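Long-range contacts in MmcQ/YjbR family DNA-binding protein (Pseudomonas syringae pv. tomato, PDB 3H9X), which probably binds DNA, as a small alpha-beta protein of the MmcQ/YjbR family that adopts a "double wing" DNA-binding motif: residues 42-47 against 59-64; 79-84 against 93-98. All blocks are in the same frame, centred on the assembly; numbering follows the deposited sequence.

Contact 1: residues 42-47 against 59-64; sequences LLMDIP and VDVIDL
Met44 and Val61 sit at the middle of an antiparallel hairpin, each donating its backbone N-H to the other's carbonyl: Met44 N reaches Val61 O at 2.9 Å, and Val61 N returns to Met44 O. The hydrogen-bonded pairs Leu42 with Asp63 and Ile46 with Val59 repeat this exchange on either side, giving six backbone bonds in all. On the face of Leu42, Met44 and Ile46, the selenomethionine chain of Met44 bends at its end (chi3 -84°), which lays CE against the carboxylate of Asp63, 3.6 Å from OD1. Ile46 sets CG1 at 3.7 Å from Val59 CG2, and its side chain crosses that of Val61 at about a right angle, Ile46 CD1 4.1 Å from Val61 CG2. On the other face, Leu43 CD1 meets Ile62 CG2 at 3.6 Å, and Ile7 and Phe6 of helix 3-13 pack over this pair. Farther along the same face the carboxylates of Asp45 and Asp60 converge, with Asp45 OD1 2.7 Å from Asp60 OD1 and their planes turned 77° apart. On the Met44 face, Asp63 OD1 is hydrogen-bonded to Thr93 OG1. Arg58, in a salt bridge with Asp45 OD2, and Arg3, in one with Asp60 OD2, probably offset much of the charge gathered where the two acids meet.

Contact 2: residues 79-84 against 93-98; sequences GIYPAY and TVLLNG
Tyr81 and Thr93 form the hydrogen-bonded pair of a beta hairpin whose strand 80-82 is an outermost strand of the five-stranded antiparallel sheet. The tight part is the Thr93 end together with the backbone bonds. Tyr81 N points almost straight at Thr93 O (2.9 Å, 177° at the hydrogen), while Thr93 N reaches back to Tyr81 O over a longer 3.1 Å. Two residues farther along, Leu95 N hydrogen-bonds Gly79 O at 2.9 Å; Gly79 adopts a positive phi of 101°. After Pro82 the chain folds round the buried side chain of Thr93, whose CB packs 3.6 Å from Pro82 O. The looser, more open side belongs to Tyr81 and Leu95, both partly exposed. Their side chains run alongside each other in the same direction, with Tyr81 CE1 3.9 Å from Leu95 CB; Thr93 O lies at the ring's edge. On the opposite face, Ile80 CG1 and Val94 CG2 approach only to 4.4 Å. Beyond Leu95 the segments part, and Asn97 is exposed. Back at the tight end, a chi1 of -69° turns Thr93 OG1 toward the chain after Pro82; besides its bond to Asp63, this oxygen accepts the bent N-H of Tyr84 (140° at the hydrogen), with Tyr84 N 2.8 Å from Thr93 OG1.

How the contacts relate
The two contacts are successive hairpins of one antiparallel sheet, 42-47/59-64 finishing before 79-84/93-98 begins, their centres about 7 Å apart. Strand order is 29-32, 39-47, 58-65, 91-95, 80-82: the second hairpin enters with its later strand inward, placing 91-95 beside 58-65 and leaving 80-82 outermost. Backbone bonding between Ile62 and Val94 joins the hairpins, with Asp63 and Thr93 as the side-chain tie. Helices 3-13 and 102-115 pack on the face carrying Ile62, while Tyr84 reaches Met44 and Ile46 on the other. The two hairpins thus form one continuous sheet, consistent with the core of a double-wing fold.

Contact 1: residues 42-47 against 59-64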
ATOM      1  N   LEU A  42      -0.001  -4.150  -0.096  1.00 38.04           N
ATOM      2  CA  LEU A  42      -0.651  -4.530  -1.353  1.00 38.58           C
ATOM      3  C   LEU A  42      -0.339  -3.481  -2.426  1.00 43.44           C
ATOM      4  O   LEU A  42      -0.854  -2.359  -2.392  1.00 50.11           O
ATOM      5  CB  LEU A  42      -2.169  -4.594  -1.170  1.00 38.09           C
ATOM      6  CG  LEU A  42      -3.015  -5.630  -1.925  1.00 37.03           C
ATOM      7  CD1 LEU A  42      -4.447  -5.120  -1.947  1.00 40.07           C
ATOM      8  CD2 LEU A  42      -2.526  -5.860  -3.340  1.00 22.32           C
ATOM      9  N   LEU A  43       0.499  -3.861  -3.380  1.00 38.67           N
ATOM     10  CA  LEU A  43       0.892  -2.981  -4.463  1.00 33.35           C
ATOM     11  C   LEU A  43      -0.043  -3.232  -5.630  1.00 33.94           C
ATOM     12  O   LEU A  43      -0.244  -4.376  -6.016  1.00 34.18           O
ATOM     13  CB  LEU A  43       2.327  -3.294  -4.878  1.00 35.45           C
ATOM     14  CG  LEU A  43       2.891  -2.545  -6.071  1.00 25.90           C
ATOM     15  CD1 LEU A  43       3.021  -1.101  -5.714  1.00 16.98           C
ATOM     16  CD2 LEU A  43       4.222  -3.134  -6.464  1.00 21.63           C
HETATM   17  N   MSE A  44      -0.619  -2.167  -6.183  1.00 40.06           N
HETATM   18  CA  MSE A  44      -1.527  -2.289  -7.320  1.00 38.58           C
HETATM   19  C   MSE A  44      -1.437  -1.128  -8.279  1.00 39.64           C
HETATM   20  O   MSE A  44      -1.121  -0.011  -7.897  1.00 41.39           O
HETATM   21  CB  MSE A  44      -2.973  -2.355  -6.859  1.00 40.25           C
HETATM   22  CG  MSE A  44      -3.336  -3.535  -6.003  1.00 53.35           C
HETATM   23 SE   MSE A  44      -5.194  -3.381  -5.394  1.00 70.45          SE
HETATM   24  CE  MSE A  44      -4.909  -2.253  -3.855  1.00 63.52           C
ATOM     25  N   ASP A  45      -1.754  -1.414  -9.531  1.00 41.38           N
ATOM     26  CA  ASP A  45      -1.790  -0.423 -10.591  1.00 39.09           C
ATOM     27  C   ASP A  45      -3.273  -0.316 -10.931  1.00 40.04           C
ATOM     28  O   ASP A  45      -3.831  -1.244 -11.509  1.00 41.33           O
ATOM     29  CB  ASP A  45      -1.024  -0.931 -11.802  1.00 42.60           C
ATOM     30  CG  ASP A  45      -1.187  -0.036 -13.005  1.00 50.69           C
ATOM     31  OD1 ASP A  45      -0.750   1.136 -12.926  1.00 44.61           O
ATOM     32  OD2 ASP A  45      -1.743  -0.507 -14.026  1.00 48.96           O
ATOM     33  N   ILE A  46      -3.910   0.798 -10.581  1.00 38.70           N
ATOM     34  CA  ILE A  46      -5.347   0.943 -10.830  1.00 38.96           C
ATOM     35  C   ILE A  46      -5.771   2.224 -11.536  1.00 39.40           C
ATOM     36  O   ILE A  46      -5.001   3.184 -11.630  1.00 38.13           O
ATOM     37  CB  ILE A  46      -6.155   0.880  -9.506  1.00 37.49           C
ATOM     38  CG1 ILE A  46      -5.740   2.039  -8.594  1.00 39.17           C
ATOM     39  CG2 ILE A  46      -5.924  -0.452  -8.820  1.00 34.03           C
ATOM     40  CD1 ILE A  46      -6.638   2.254  -7.397  1.00 43.78           C
ATOM     41  N   PRO A  47      -7.014   2.248 -12.056  1.00 40.00           N
ATOM     42  CA  PRO A  47      -7.537   3.429 -12.746  1.00 38.22           C
ATOM     43  C   PRO A  47      -7.730   4.547 -11.707  1.00 42.94           C
ATOM     44  O   PRO A  47      -8.373   4.340 -10.684  1.00 50.12           O
ATOM     45  CB  PRO A  47      -8.868   2.932 -13.309  1.00 36.13           C
ATOM     46  CG  PRO A  47      -8.619   1.479 -13.537  1.00 28.85           C
ATOM     47  CD  PRO A  47      -7.905   1.090 -12.277  1.00 41.74           C
ATOM     48  N   VAL A  59      -2.919   4.838 -11.887  1.00 36.05           N
ATOM     49  CA  VAL A  59      -2.081   5.222 -10.736  1.00 34.79           C
ATOM     50  C   VAL A  59      -1.515   3.970 -10.021  1.00 37.42           C
ATOM     51  O   VAL A  59      -2.102   2.885 -10.084  1.00 36.41           O
ATOM     52  CB  VAL A  59      -2.870   6.054  -9.676  1.00 29.81           C
ATOM     53  CG1 VAL A  59      -3.216   7.427 -10.230  1.00 34.89           C
ATOM     54  CG2 VAL A  59      -4.134   5.324  -9.261  1.00 30.23           C
ATOM     55  N   ASP A  60      -0.365   4.106  -9.370  1.00 35.85           N
ATOM     56  CA  ASP A  60       0.200   2.988  -8.626  1.00 39.83           C
ATOM     57  C   ASP A  60       0.023   3.317  -7.160  1.00 39.30           C
ATOM     58  O   ASP A  60       0.476   4.362  -6.699  1.00 37.68           O
ATOM     59  CB  ASP A  60       1.683   2.789  -8.943  1.00 52.16           C
ATOM     60  CG  ASP A  60       1.910   1.787 -10.063  1.00 63.38           C
ATOM     61  OD1 ASP A  60       0.947   1.520 -10.824  1.00 62.43           O
ATOM     62  OD2 ASP A  60       3.053   1.277 -10.181  1.00 58.07           O
ATOM     63  N   VAL A  61      -0.636   2.419  -6.432  1.00 32.02           N
ATOM     64  CA  VAL A  61      -0.917   2.620  -5.012  1.00 27.23           C
ATOM     65  C   VAL A  61      -0.508   1.407  -4.171  1.00 29.40           C
ATOM     66  O   VAL A  61      -0.361   0.308  -4.691  1.00 26.42           O
ATOM     67  CB  VAL A  61      -2.455   2.927  -4.801  1.00 24.31           C
ATOM     68  CG1 VAL A  61      -2.896   4.008  -5.769  1.00 28.15           C
ATOM     69  CG2 VAL A  61      -3.307   1.664  -5.022  1.00 11.56           C
ATOM     70  N   ILE A  62      -0.290   1.623  -2.878  1.00 28.59           N
ATOM     71  CA  ILE A  62       0.030   0.524  -1.983  1.00 30.82           C
ATOM     72  C   ILE A  62      -0.951   0.594  -0.831  1.00 31.53           C
ATOM     73  O   ILE A  62      -1.297   1.679  -0.350  1.00 25.27           O
ATOM     74  CB  ILE A  62       1.437   0.586  -1.382  1.00 23.53           C
ATOM     75  CG1 ILE A  62       1.676   1.958  -0.776  1.00 30.21           C
ATOM     76  CG2 ILE A  62       2.462   0.187  -2.425  1.00 30.91           C
ATOM     77  CD1 ILE A  62       2.893   2.039   0.081  1.00 29.32           C
ATOM     78  N   ASP A  63      -1.416  -0.574  -0.402  1.00 35.31           N
ATOM     79  CA  ASP A  63      -2.344  -0.667   0.709  1.00 34.25           C
ATOM     80  C   ASP A  63      -1.564  -1.133   1.909  1.00 29.29           C
ATOM     81  O   ASP A  63      -0.790  -2.089   1.831  1.00 32.85           O
ATOM     82  CB  ASP A  63      -3.467  -1.629   0.372  1.00 37.15           C
ATOM     83  CG  ASP A  63      -4.604  -0.938  -0.349  1.00 44.76           C
ATOM     84  OD1 ASP A  63      -4.346   0.023  -1.111  1.00 48.88           O
ATOM     85  OD2 ASP A  63      -5.759  -1.355  -0.170  1.00 50.16           O
ATOM     86  N   LEU A  64      -1.774  -0.427   3.014  1.00 22.25           N
ATOM     87  CA  LEU A  64      -1.091  -0.685   4.273  1.00 31.35           C
ATOM     88  C   LEU A  64      -2.097  -0.816   5.402  1.00 30.30           C
ATOM     89  O   LEU A  64      -3.154  -0.202   5.363  1.00 33.98           O
ATOM     90  CB  LEU A  64      -0.115   0.466   4.559  1.00 31.51           C
ATOM     91  CG  LEU A  64       1.342   0.358   4.078  1.00 41.33           C
ATOM     92  CD1 LEU A  64       1.433  -0.289   2.714  1.00 30.51           C
ATOM     93  CD2 LEU A  64       1.964   1.745   4.064  1.00 41.68           C
TER

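Contact 2: residues 79-84 against 93-98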
ATOM      1  N   GLY A  79      -2.793  12.510  -0.471  1.00 56.79           N
ATOM      2  CA  GLY A  79      -2.084  11.350  -0.989  1.00 61.06           C
ATOM      3  C   GLY A  79      -2.538  10.029  -0.386  1.00 52.69           C
ATOM      4  O   GLY A  79      -2.165   8.961  -0.877  1.00 49.80           O
ATOM      5  N   ILE A  80      -3.331  10.112   0.682  1.00 47.19           N
ATOM      6  CA  ILE A  80      -3.858   8.944   1.374  1.00 38.58           C
ATOM      7  C   ILE A  80      -5.357   8.925   1.120  1.00 39.64           C
ATOM      8  O   ILE A  80      -6.043   9.921   1.329  1.00 40.07           O
ATOM      9  CB  ILE A  80      -3.577   9.027   2.883  1.00 30.76           C
ATOM     10  CG1 ILE A  80      -2.062   9.056   3.110  1.00 36.82           C
ATOM     11  CG2 ILE A  80      -4.198   7.848   3.598  1.00 35.20           C
ATOM     12  CD1 ILE A  80      -1.639   9.397   4.516  1.00 23.43           C
ATOM     13  N   TYR A  81      -5.846   7.786   0.639  1.00 41.25           N
ATOM     14  CA  TYR A  81      -7.256   7.609   0.324  1.00 41.73           C
ATOM     15  C   TYR A  81      -7.804   6.394   1.072  1.00 42.55           C
ATOM     16  O   TYR A  81      -7.056   5.688   1.739  1.00 41.68           O
ATOM     17  CB  TYR A  81      -7.430   7.410  -1.193  1.00 32.39           C
ATOM     18  CG  TYR A  81      -6.849   8.510  -2.043  1.00 41.14           C
ATOM     19  CD1 TYR A  81      -5.470   8.677  -2.155  1.00 43.25           C
ATOM     20  CD2 TYR A  81      -7.679   9.427  -2.694  1.00 49.39           C
ATOM     21  CE1 TYR A  81      -4.930   9.739  -2.887  1.00 44.88           C
ATOM     22  CE2 TYR A  81      -7.146  10.491  -3.436  1.00 42.74           C
ATOM     23  CZ  TYR A  81      -5.770  10.644  -3.522  1.00 41.97           C
ATOM     24  OH  TYR A  81      -5.232  11.721  -4.206  1.00 35.38           O
ATOM     25  N   PRO A  82      -9.124   6.158   0.987  1.00 43.04           N
ATOM     26  CA  PRO A  82      -9.784   5.024   1.642  1.00 45.78           C
ATOM     27  C   PRO A  82      -9.290   3.706   1.036  1.00 49.02           C
ATOM     28  O   PRO A  82      -9.015   3.633  -0.159  1.00 45.59           O
ATOM     29  CB  PRO A  82     -11.257   5.274   1.345  1.00 47.12           C
ATOM     30  CG  PRO A  82     -11.326   6.761   1.306  1.00 44.43           C
ATOM     31  CD  PRO A  82     -10.130   7.109   0.483  1.00 39.79           C
ATOM     32  N   ALA A  83      -9.186   2.667   1.854  1.00 46.14           N
ATOM     33  CA  ALA A  83      -8.704   1.380   1.371  1.00 47.95           C
ATOM     34  C   ALA A  83      -9.445   0.881   0.136  1.00 46.65           C
ATOM     35  O   ALA A  83     -10.670   0.837   0.107  1.00 51.56           O
ATOM     36  CB  ALA A  83      -8.791   0.344   2.478  1.00 52.58           C
ATOM     37  N   TYR A  84      -8.680   0.498  -0.878  1.00 39.46           N
ATOM     38  CA  TYR A  84      -9.238  -0.019  -2.112  1.00 35.76           C
ATOM     39  C   TYR A  84      -9.021  -1.528  -2.151  1.00 37.66           C
ATOM     40  O   TYR A  84      -7.891  -1.992  -2.039  1.00 35.68           O
ATOM     41  CB  TYR A  84      -8.545   0.620  -3.306  1.00 46.62           C
ATOM     42  CG  TYR A  84      -9.059   0.110  -4.629  1.00 47.33           C
ATOM     43  CD1 TYR A  84     -10.325   0.470  -5.091  1.00 42.00           C
ATOM     44  CD2 TYR A  84      -8.290  -0.760  -5.407  1.00 47.39           C
ATOM     45  CE1 TYR A  84     -10.814  -0.022  -6.293  1.00 53.26           C
ATOM     46  CE2 TYR A  84      -8.769  -1.262  -6.609  1.00 49.15           C
ATOM     47  CZ  TYR A  84     -10.033  -0.890  -7.043  1.00 57.20           C
ATOM     48  OH  TYR A  84     -10.530  -1.408  -8.213  1.00 65.79           O
ATOM     49  N   THR A  93      -5.006   3.316   1.644  1.00 30.27           N
ATOM     50  CA  THR A  93      -4.431   3.229   0.303  1.00 34.61           C
ATOM     51  C   THR A  93      -3.561   4.459   0.097  1.00 31.59           C
ATOM     52  O   THR A  93      -4.065   5.573   0.100  1.00 32.96           O
ATOM     53  CB  THR A  93      -5.528   3.195  -0.803  1.00 30.34           C
ATOM     54  OG1 THR A  93      -6.241   1.952  -0.744  1.00 32.49           O
ATOM     55  CG2 THR A  93      -4.905   3.348  -2.190  1.00 27.24           C
ATOM     56  N   VAL A  94      -2.257   4.261  -0.066  1.00 32.69           N
ATOM     57  CA  VAL A  94      -1.350   5.387  -0.273  1.00 33.87           C
ATOM     58  C   VAL A  94      -0.988   5.481  -1.745  1.00 29.27           C
ATOM     59  O   VAL A  94      -0.593   4.505  -2.380  1.00 32.92           O
ATOM     60  CB  VAL A  94      -0.047   5.276   0.582  1.00 26.05           C
ATOM     61  CG1 VAL A  94       0.824   6.508   0.368  1.00 24.65           C
ATOM     62  CG2 VAL A  94      -0.398   5.157   2.057  1.00 27.09           C
ATOM     63  N   LEU A  95      -1.132   6.679  -2.285  1.00 34.58           N
ATOM     64  CA  LEU A  95      -0.840   6.907  -3.683  1.00 38.71           C
ATOM     65  C   LEU A  95       0.663   7.109  -3.927  1.00 40.57           C
ATOM     66  O   LEU A  95       1.265   8.024  -3.360  1.00 35.87           O
ATOM     67  CB  LEU A  95      -1.655   8.110  -4.151  1.00 36.49           C
ATOM     68  CG  LEU A  95      -1.589   8.534  -5.608  1.00 43.92           C
ATOM     69  CD1 LEU A  95      -0.423   9.472  -5.804  1.00 41.45           C
ATOM     70  CD2 LEU A  95      -1.500   7.300  -6.505  1.00 43.88           C
ATOM     71  N   LEU A  96       1.258   6.226  -4.743  1.00 39.51           N
ATOM     72  CA  LEU A  96       2.682   6.299  -5.087  1.00 37.17           C
ATOM     73  C   LEU A  96       2.872   7.331  -6.183  1.00 37.03           C
ATOM     74  O   LEU A  96       1.981   7.537  -7.001  1.00 36.37           O
ATOM     75  CB  LEU A  96       3.221   4.952  -5.584  1.00 30.83           C
ATOM     76  CG  LEU A  96       3.304   3.783  -4.606  1.00 28.34           C
ATOM     77  CD1 LEU A  96       4.023   2.607  -5.253  1.00 28.59           C
ATOM     78  CD2 LEU A  96       4.035   4.227  -3.371  1.00 23.33           C
ATOM     79  N   ASN A  97       4.052   7.943  -6.213  1.00 40.89           N
ATOM     80  CA  ASN A  97       4.374   8.998  -7.172  1.00 45.18           C
ATOM     81  C   ASN A  97       3.414  10.109  -6.784  1.00 44.15           C
ATOM     82  O   ASN A  97       2.931  10.862  -7.635  1.00 40.08           O
ATOM     83  CB  ASN A  97       4.125   8.567  -8.632  1.00 39.79           C
ATOM     84  CG  ASN A  97       4.923   7.334  -9.036  1.00 51.04           C
ATOM     85  OD1 ASN A  97       4.480   6.196  -8.846  1.00 54.46           O
ATOM     86  ND2 ASN A  97       6.108   7.555  -9.594  1.00 40.09           N
ATOM     87  N   GLY A  98       3.144  10.187  -5.480  1.00 41.59           N
ATOM     88  CA  GLY A  98       2.231  11.182  -4.944  1.00 41.55           C
ATOM     89  C   GLY A  98       2.837  12.135  -3.928  1.00 46.55           C
ATOM     90  O   GLY A  98       4.039  12.105  -3.681  1.00 47.90           O
TER